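Local coordinates for protein putative modification methylase (PDB 2ZIG) that is a putative DNA modification methylase that probably transfers a methyl group from S-adenosyl-L-methionine to the N4 of cytosine in DNA, at residues Gly236-Asp241 with Gly257-Gly262. Residues are numbered along the deposited sequence; the frame is centred on the assembly and turned at random.
Sequences GDVVLD and GRRALG
The guanidinium of R259 has the carbonyl O of G236 at its edge, near its plane and on the CD side. CG2 of V238 approaches the same group obliquely, 3.8 Å from R259 NH1. R259 bends at CG-CD (chi3 74°), and its CD is the atom close to G236 O, at 3.1 Å, with no hydrogen bond. V238 turns its other methyl, CG1, anti to the backbone N (chi1 179°), and this branch meets L261 CB at 4.0 Å. Next to it, L240 CD1 packs on L261 CG. R259, V238, L261 and L240 thus form one row on one face of the sheet. Replacing V238 with an alanine is likely to leave a gap between the R259 guanidinium and L261, with the arginine end freer to turn. V239 and A260 point to the other face. V239 CG2 rests on R258 CB at 3.7 Å.

The backbones pair as parallel strands. R259 N donates to D237 O, and V239 N gives R259 O a nearly straight bond (174°). L261 N then bonds to V239 O, and D241 N to L261 O. Before the strands begin, G236 N bonds to G257 O at 2.8 Å. G257 is the C-prime residue of a Schellman motif that ends helix 248-255.

The two strands and that helix make a beta-alpha-beta unit of the Rossmann-like methyltransferase fold. The helix covers the V239 and A260 face. Strand 41-46 flanks 238-241. D241 OD1 bonds to T46 of that strand, and OD2 to T249 of the helix. Strand 22-26 lies beyond 259-264, which ends at E264, an S-adenosyl-L-methionine-binding residue.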
loop_
_atom_site.group_PDB
_atom_site.type_symbol
_atom_site.label_atom_id
_atom_site.label_comp_id
_atom_site.label_asym_id
_atom_site.label_seq_id
_atom_site.Cartn_x
_atom_site.Cartn_y
_atom_site.Cartn_z
ATOM N N GLY B 236 22.588 -4.434 20.581
ATOM C CA GLY B 236 22.765 -3.347 21.526
ATOM C C GLY B 236 21.795 -2.182 21.358
ATOM O O GLY B 236 21.569 -1.435 22.311
ATOM N N ASP B 237 21.226 -2.013 20.161
ATOM C CA ASP B 237 20.267 -0.930 19.916
ATOM C C ASP B 237 18.999 -1.094 20.750
ATOM O O ASP B 237 18.728 -2.171 21.292
ATOM C CB ASP B 237 19.834 -0.883 18.448
ATOM C CG ASP B 237 20.917 -0.378 17.520
ATOM O OD1 ASP B 237 21.945 0.149 18.004
ATOM O OD2 ASP B 237 20.724 -0.500 16.292
ATOM N N VAL B 238 18.220 -0.020 20.831
ATOM C CA VAL B 238 16.964 -0.008 21.568
ATOM C C VAL B 238 15.814 -0.180 20.572
ATOM O O VAL B 238 15.672 0.611 19.634
ATOM C CB VAL B 238 16.756 1.331 22.323
ATOM C CG1 VAL B 238 15.421 1.308 23.066
ATOM C CG2 VAL B 238 17.911 1.572 23.300
ATOM N N VAL B 239 15.013 -1.218 20.778
ATOM C CA VAL B 239 13.874 -1.503 19.914
ATOM C C VAL B 239 12.606 -1.216 20.701
ATOM O O VAL B 239 12.405 -1.755 21.792
ATOM C CB VAL B 239 13.868 -2.983 19.453
ATOM C CG1 VAL B 239 12.615 -3.274 18.621
ATOM C CG2 VAL B 239 15.117 -3.278 18.633
ATOM N N LEU B 240 11.750 -0.369 20.143
ATOM C CA LEU B 240 10.519 0.011 20.815
ATOM C C LEU B 240 9.235 -0.394 20.114
ATOM O O LEU B 240 9.137 -0.311 18.896
ATOM C CB LEU B 240 10.488 1.525 21.016
ATOM C CG LEU B 240 9.120 2.102 21.400
ATOM C CD1 LEU B 240 8.714 1.593 22.777
ATOM C CD2 LEU B 240 9.178 3.607 21.393
ATOM N N ASP B 241 8.257 -0.836 20.901
ATOM C CA ASP B 241 6.935 -1.179 20.387
ATOM C C ASP B 241 5.959 -0.442 21.316
ATOM O O ASP B 241 5.793 -0.820 22.474
ATOM C CB ASP B 241 6.674 -2.690 20.462
ATOM C CG ASP B 241 5.372 -3.092 19.785
ATOM O OD1 ASP B 241 4.456 -2.250 19.712
ATOM O OD2 ASP B 241 5.247 -4.251 19.330
ATOM N N GLY B 257 19.766 -9.969 20.960
ATOM C CA GLY B 257 20.721 -9.030 21.518
ATOM C C GLY B 257 20.413 -7.546 21.403
ATOM O O GLY B 257 21.330 -6.730 21.431
ATOM N N ARG B 258 19.141 -7.188 21.254
ATOM C CA ARG B 258 18.748 -5.779 21.208
ATOM C C ARG B 258 18.029 -5.491 22.523
ATOM O O ARG B 258 17.479 -6.405 23.136
ATOM C CB ARG B 258 17.787 -5.492 20.048
ATOM C CG ARG B 258 18.459 -5.200 18.724
ATOM C CD ARG B 258 19.121 -6.432 18.149
ATOM N NE ARG B 258 19.529 -6.211 16.768
ATOM C CZ ARG B 258 20.243 -7.075 16.055
ATOM N NH1 ARG B 258 20.634 -8.222 16.600
ATOM N NH2 ARG B 258 20.554 -6.798 14.794
ATOM N N ARG B 259 18.036 -4.233 22.954
ATOM C CA ARG B 259 17.359 -3.846 24.195
ATOM C C ARG B 259 15.872 -3.591 23.904
ATOM O O ARG B 259 15.523 -2.769 23.051
ATOM C CB ARG B 259 18.010 -2.582 24.765
ATOM C CG ARG B 259 19.510 -2.730 25.016
ATOM C CD ARG B 259 20.206 -1.379 25.140
ATOM N NE ARG B 259 19.932 -0.719 26.412
ATOM C CZ ARG B 259 20.211 0.557 26.670
ATOM N NH1 ARG B 259 20.772 1.327 25.741
ATOM N NH2 ARG B 259 19.936 1.065 27.866
ATOM N N ALA B 260 14.999 -4.290 24.615
ATOM C CA ALA B 260 13.574 -4.134 24.399
ATOM C C ALA B 260 12.967 -3.024 25.234
ATOM O O ALA B 260 13.258 -2.885 26.420
ATOM C CB ALA B 260 12.848 -5.447 24.687
ATOM N N LEU B 261 12.120 -2.234 24.589
ATOM C CA LEU B 261 11.411 -1.142 25.234
ATOM C C LEU B 261 9.988 -1.194 24.690
ATOM O O LEU B 261 9.785 -1.284 23.475
ATOM C CB LEU B 261 12.044 0.207 24.885
ATOM C CG LEU B 261 11.436 1.438 25.565
ATOM C CD1 LEU B 261 11.586 1.273 27.070
ATOM C CD2 LEU B 261 12.114 2.729 25.090
ATOM N N GLY B 262 9.005 -1.152 25.582
ATOM C CA GLY B 262 7.631 -1.190 25.127
ATOM C C GLY B 262 6.626 -0.461 25.993
ATOM O O GLY B 262 6.908 -0.081 27.134
#